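Local coordinates for protein cortical-lytic enzyme (Bacillus cereus, PDB 4S3J) that acts as an N-acetylglucosaminidase in spore cortex breakdown during germination, probably cleaving only partially degraded peptidoglycan and recognising its muramic acid delta-lactam, at residues A[99-111]-A[418-430]. Numbering follows the deposited sequence.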
loop_
_atom_site.group_PDB
_atom_site.type_symbol
_atom_site.label_atom_id
_atom_site.label_comp_id
_atom_site.label_asym_id
_atom_site.label_seq_id
_atom_site.Cartn_x
_atom_site.Cartn_y
_atom_site.Cartn_z
ATOM N N LYS A 99 1.448 -26.985 -4.964
ATOM C CA LYS A 99 0.476 -26.152 -4.270
ATOM C C LYS A 99 1.120 -25.679 -2.964
ATOM O O LYS A 99 1.667 -26.488 -2.209
ATOM C CB LYS A 99 -0.823 -26.936 -4.012
ATOM C CG LYS A 99 -1.917 -26.137 -3.315
ATOM C CD LYS A 99 -3.168 -26.969 -2.980
ATOM C CE LYS A 99 -4.240 -26.118 -2.281
ATOM N NZ LYS A 99 -5.526 -26.813 -2.004
ATOM N N GLY A 100 1.054 -24.380 -2.688
ATOM C CA GLY A 100 1.671 -23.843 -1.483
ATOM C C GLY A 100 0.625 -23.659 -0.408
ATOM O O GLY A 100 -0.537 -23.991 -0.632
ATOM N N THR A 101 1.025 -23.171 0.766
ATOM C CA THR A 101 0.051 -22.857 1.814
ATOM C C THR A 101 0.082 -21.356 2.122
ATOM O O THR A 101 1.081 -20.829 2.621
ATOM C CB THR A 101 0.319 -23.662 3.088
ATOM O OG1 THR A 101 1.577 -23.269 3.643
ATOM C CG2 THR A 101 0.351 -25.147 2.771
ATOM N N LYS A 102 -1.064 -20.720 1.931
ATOM C CA LYS A 102 -1.227 -19.274 2.127
ATOM C C LYS A 102 -1.331 -18.917 3.578
ATOM O O LYS A 102 -1.974 -19.630 4.343
ATOM C CB LYS A 102 -2.495 -18.780 1.425
ATOM C CG LYS A 102 -2.457 -18.827 -0.057
ATOM C CD LYS A 102 -3.848 -18.704 -0.668
ATOM C CE LYS A 102 -4.515 -17.396 -0.472
ATOM N NZ LYS A 102 -5.737 -17.340 -1.328
ATOM N N ARG A 103 -0.573 -17.901 3.980
ATOM C CA ARG A 103 -0.765 -17.279 5.293
ATOM C C ARG A 103 -1.804 -16.169 5.187
ATOM O O ARG A 103 -2.141 -15.702 4.080
ATOM C CB ARG A 103 0.557 -16.759 5.866
ATOM C CG ARG A 103 1.330 -15.773 5.025
ATOM C CD ARG A 103 2.674 -15.489 5.682
ATOM N NE ARG A 103 2.976 -14.196 6.315
ATOM C CZ ARG A 103 2.137 -13.289 6.818
ATOM N NH1 ARG A 103 0.817 -13.430 6.809
ATOM N NH2 ARG A 103 2.666 -12.199 7.359
ATOM N N SER A 104 -2.362 -15.812 6.344
ATOM C CA SER A 104 -3.354 -14.753 6.458
ATOM C C SER A 104 -2.673 -13.401 6.425
ATOM O O SER A 104 -1.498 -13.277 6.777
ATOM C CB SER A 104 -4.161 -14.884 7.756
ATOM O OG SER A 104 -5.004 -16.017 7.710
ATOM N N VAL A 105 -3.426 -12.395 6.009
ATOM C CA VAL A 105 -2.952 -11.010 6.020
ATOM C C VAL A 105 -4.109 -10.091 6.403
ATOM O O VAL A 105 -5.274 -10.395 6.139
ATOM C CB VAL A 105 -2.361 -10.609 4.628
ATOM C CG1 VAL A 105 -3.455 -10.386 3.583
ATOM C CG2 VAL A 105 -1.488 -9.387 4.739
ATOM N N GLU A 106 -3.797 -8.964 7.032
ATOM C CA GLU A 106 -4.771 -7.893 7.185
ATOM C C GLU A 106 -4.404 -6.797 6.204
ATOM O O GLU A 106 -3.227 -6.484 6.038
ATOM C CB GLU A 106 -4.824 -7.365 8.624
ATOM C CG GLU A 106 -5.307 -8.436 9.597
ATOM C CD GLU A 106 -5.733 -7.926 10.963
ATOM O OE1 GLU A 106 -5.715 -6.712 11.196
ATOM O OE2 GLU A 106 -6.121 -8.765 11.801
ATOM N N SER A 107 -5.416 -6.255 5.535
ATOM C CA SER A 107 -5.235 -5.219 4.527
ATOM C C SER A 107 -6.044 -3.993 4.909
ATOM O O SER A 107 -7.165 -4.122 5.377
ATOM C CB SER A 107 -5.667 -5.740 3.153
ATOM O OG SER A 107 -7.014 -6.175 3.215
ATOM N N ILE A 108 -5.474 -2.812 4.670
ATOM C CA ILE A 108 -6.150 -1.542 4.857
ATOM C C ILE A 108 -6.070 -0.765 3.562
ATOM O O ILE A 108 -5.071 -0.879 2.857
ATOM C CB ILE A 108 -5.506 -0.677 5.954
ATOM C CG1 ILE A 108 -5.429 -1.452 7.275
ATOM C CG2 ILE A 108 -6.259 0.653 6.103
ATOM C CD1 ILE A 108 -4.461 -0.829 8.239
ATOM N N ALA A 109 -7.109 -0.013 3.224
ATOM C CA ALA A 109 -6.983 1.011 2.182
ATOM C C ALA A 109 -7.592 2.328 2.640
ATOM O O ALA A 109 -8.658 2.347 3.250
ATOM C CB ALA A 109 -7.634 0.568 0.897
ATOM N N TYR A 110 -6.917 3.426 2.308
ATOM C CA TYR A 110 -7.365 4.765 2.633
ATOM C C TYR A 110 -8.143 5.381 1.488
ATOM O O TYR A 110 -7.800 5.177 0.328
ATOM C CB TYR A 110 -6.165 5.664 2.973
ATOM C CG TYR A 110 -5.632 5.440 4.376
ATOM C CD1 TYR A 110 -4.819 4.360 4.679
ATOM C CD2 TYR A 110 -5.977 6.312 5.410
ATOM C CE1 TYR A 110 -4.346 4.151 5.976
ATOM C CE2 TYR A 110 -5.508 6.102 6.710
ATOM C CZ TYR A 110 -4.689 5.015 6.982
ATOM O OH TYR A 110 -4.211 4.755 8.263
ATOM N N LEU A 111 -9.172 6.155 1.833
ATOM C CA LEU A 111 -9.990 6.916 0.892
ATOM C C LEU A 111 -9.878 8.373 1.261
ATOM O O LEU A 111 -10.155 8.724 2.409
ATOM C CB LEU A 111 -11.459 6.473 0.960
ATOM C CG LEU A 111 -12.509 7.281 0.202
ATOM C CD1 LEU A 111 -12.307 7.120 -1.303
ATOM C CD2 LEU A 111 -13.935 6.891 0.593
ATOM N N TRP A 418 -4.647 -5.996 -6.595
ATOM C CA TRP A 418 -5.714 -6.596 -5.814
ATOM C C TRP A 418 -5.836 -8.093 -6.107
ATOM O O TRP A 418 -5.995 -8.893 -5.189
ATOM C CB TRP A 418 -7.017 -5.835 -6.077
ATOM C CG TRP A 418 -6.830 -4.381 -5.730
ATOM C CD1 TRP A 418 -6.722 -3.335 -6.589
ATOM C CD2 TRP A 418 -6.660 -3.837 -4.413
ATOM N NE1 TRP A 418 -6.522 -2.156 -5.889
ATOM C CE2 TRP A 418 -6.467 -2.445 -4.553
ATOM C CE3 TRP A 418 -6.661 -4.389 -3.134
ATOM C CZ2 TRP A 418 -6.287 -1.608 -3.453
ATOM C CZ3 TRP A 418 -6.476 -3.553 -2.053
ATOM C CH2 TRP A 418 -6.299 -2.187 -2.220
ATOM N N ARG A 419 -5.670 -8.477 -7.366
ATOM C CA ARG A 419 -5.679 -9.892 -7.712
ATOM C C ARG A 419 -4.493 -10.612 -7.067
ATOM O O ARG A 419 -4.645 -11.712 -6.554
ATOM C CB ARG A 419 -5.670 -10.090 -9.225
ATOM C CG ARG A 419 -5.584 -11.566 -9.617
ATOM C CD ARG A 419 -6.824 -12.338 -9.167
ATOM N NE ARG A 419 -6.757 -13.756 -9.518
ATOM C CZ ARG A 419 -7.153 -14.264 -10.684
ATOM N NH1 ARG A 419 -7.614 -13.468 -11.646
ATOM N NH2 ARG A 419 -7.054 -15.571 -10.902
ATOM N N LEU A 420 -3.308 -10.014 -7.102
ATOM C CA LEU A 420 -2.148 -10.659 -6.507
ATOM C C LEU A 420 -2.281 -10.757 -4.988
ATOM O O LEU A 420 -1.787 -11.696 -4.380
ATOM C CB LEU A 420 -0.867 -9.927 -6.895
ATOM C CG LEU A 420 -0.431 -10.135 -8.348
ATOM C CD1 LEU A 420 0.688 -9.164 -8.662
ATOM C CD2 LEU A 420 -0.023 -11.567 -8.601
ATOM N N LEU A 421 -2.950 -9.783 -4.367
ATOM C CA LEU A 421 -3.150 -9.832 -2.927
ATOM C C LEU A 421 -3.890 -11.118 -2.544
ATOM O O LEU A 421 -3.476 -11.816 -1.600
ATOM C CB LEU A 421 -3.934 -8.599 -2.450
ATOM C CG LEU A 421 -4.109 -8.481 -0.931
ATOM C CD1 LEU A 421 -2.779 -8.183 -0.210
ATOM C CD2 LEU A 421 -5.139 -7.425 -0.623
ATOM N N VAL A 422 -4.983 -11.414 -3.249
ATOM C CA VAL A 422 -5.779 -12.618 -2.947
ATOM C C VAL A 422 -5.110 -13.912 -3.420
ATOM O O VAL A 422 -5.377 -14.988 -2.857
ATOM C CB VAL A 422 -7.207 -12.559 -3.558
ATOM C CG1 VAL A 422 -7.967 -11.396 -3.000
ATOM C CG2 VAL A 422 -7.179 -12.478 -5.046
ATOM N N GLU A 423 -4.235 -13.836 -4.421
ATOM C CA GLU A 423 -3.491 -15.018 -4.843
ATOM C C GLU A 423 -2.442 -15.390 -3.802
ATOM O O GLU A 423 -2.192 -16.567 -3.538
ATOM C CB GLU A 423 -2.805 -14.776 -6.185
ATOM C CG GLU A 423 -3.759 -14.725 -7.364
ATOM C CD GLU A 423 -4.413 -16.068 -7.676
ATOM O OE1 GLU A 423 -3.738 -17.123 -7.583
ATOM O OE2 GLU A 423 -5.610 -16.064 -8.009
ATOM N N ASN A 424 -1.877 -14.374 -3.161
ATOM C CA ASN A 424 -0.758 -14.582 -2.241
ATOM C C ASN A 424 -1.140 -14.949 -0.831
ATOM O O ASN A 424 -0.391 -15.638 -0.160
ATOM C CB ASN A 424 0.096 -13.315 -2.168
ATOM C CG ASN A 424 1.185 -13.283 -3.212
ATOM O OD1 ASN A 424 2.317 -13.684 -2.956
ATOM N ND2 ASN A 424 0.861 -12.777 -4.401
ATOM N N PHE A 425 -2.286 -14.431 -0.398
ATOM C CA PHE A 425 -2.716 -14.449 0.986
ATOM C C PHE A 425 -4.180 -14.792 1.145
ATOM O O PHE A 425 -4.994 -14.566 0.250
ATOM C CB PHE A 425 -2.527 -13.070 1.646
ATOM C CG PHE A 425 -1.111 -12.543 1.641
ATOM C CD1 PHE A 425 -0.143 -13.097 2.456
ATOM C CD2 PHE A 425 -0.770 -11.450 0.847
ATOM C CE1 PHE A 425 1.141 -12.596 2.464
ATOM C CE2 PHE A 425 0.510 -10.939 0.867
ATOM C CZ PHE A 425 1.463 -11.507 1.668
ATOM N N THR A 426 -4.527 -15.263 2.342
ATOM C CA THR A 426 -5.907 -15.280 2.774
ATOM C C THR A 426 -6.197 -13.949 3.441
ATOM O O THR A 426 -5.517 -13.580 4.376
ATOM C CB THR A 426 -6.166 -16.429 3.752
ATOM O OG1 THR A 426 -5.938 -17.667 3.072
ATOM C CG2 THR A 426 -7.570 -16.395 4.253
ATOM N N ILE A 427 -7.144 -13.192 2.910
ATOM C CA ILE A 427 -7.420 -11.855 3.449
ATOM C C ILE A 427 -8.390 -11.981 4.619
ATOM O O ILE A 427 -9.511 -12.459 4.467
ATOM C CB ILE A 427 -7.990 -10.923 2.363
ATOM C CG1 ILE A 427 -6.962 -10.787 1.227
ATOM C CG2 ILE A 427 -8.388 -9.580 2.941
ATOM C CD1 ILE A 427 -7.484 -10.108 0.030
ATOM N N THR A 428 -7.949 -11.529 5.785
ATOM C CA THR A 428 -8.750 -11.593 6.994
ATOM C C THR A 428 -9.957 -10.675 6.905
ATOM O O THR A 428 -9.825 -9.498 6.562
ATOM C CB THR A 428 -7.902 -11.205 8.197
ATOM O OG1 THR A 428 -6.840 -12.150 8.353
ATOM C CG2 THR A 428 -8.732 -11.156 9.487
ATOM N N LYS A 429 -11.130 -11.224 7.202
ATOM C CA LYS A 429 -12.351 -10.438 7.326
ATOM C C LYS A 429 -12.870 -10.604 8.748
ATOM O O LYS A 429 -13.048 -11.726 9.219
ATOM C CB LYS A 429 -13.409 -10.872 6.318
ATOM C CG LYS A 429 -13.061 -10.572 4.867
ATOM C CD LYS A 429 -13.098 -9.075 4.596
ATOM C CE LYS A 429 -13.805 -8.750 3.299
ATOM N NZ LYS A 429 -13.907 -7.294 3.070
ATOM N N LYS A 430 -13.091 -9.487 9.431
ATOM C CA LYS A 430 -13.503 -9.521 10.820
ATOM C C LYS A 430 -14.956 -9.101 10.992
ATOM O O LYS A 430 -15.514 -9.243 12.082
ATOM C CB LYS A 430 -12.604 -8.626 11.668
ATOM C CG LYS A 430 -11.170 -9.082 11.637
ATOM C CD LYS A 430 -10.393 -8.575 12.821
ATOM C CE LYS A 430 -9.297 -7.629 12.451
ATOM N NZ LYS A 430 -8.261 -7.644 13.528
HETATM O O HOH W 1 -7.540 -15.786 -0.725
HETATM O O HOH W 2 0.986 -16.351 2.023
#
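The first strand of the glycosyl hydrolase family 18 TIM barrel, 104-111, is paired at its start with a short parallel strand, 426-427, that follows the last helix of the barrel, 415-424, so the two ends of the catalytic domain are tied together. Three backbone hydrogen bonds join them: T426 N to R103 O, V105 N to T426 O (2.9 Å) and T428 N to V105 O, the last almost straight at 174°. S104 and T426 lie on one face of this pairing, V105 and I427 on the other. V105 sets its CB over a face of the F425 ring, a CH-pi contact 4.2 Å from the centroid. A chi1 of 74° turns its CG1 onto F425 CB, which it presses at 3.4 Å. R103 O lies in the plane of the same ring, at its edge, while K398 makes a cation-pi contact with F425. Further along the strand, S107 CB meets L421 CD2 and A109 CB approaches W418 CH2; S107 OG is hydrogen-bonded to F132 O. At the helix end, K102 bends at chi3 and folds over the last turn, its NZ donating to V422 O at 2.8 Å. Water 2 bridges R103 N and N424 O. At the far end of the pairing K430 reaches across the end of the E106 side chain, and K430 NZ forms a salt bridge to the syn side of E106 OE2 at 3.0 Å, 30° out of the carboxylate plane.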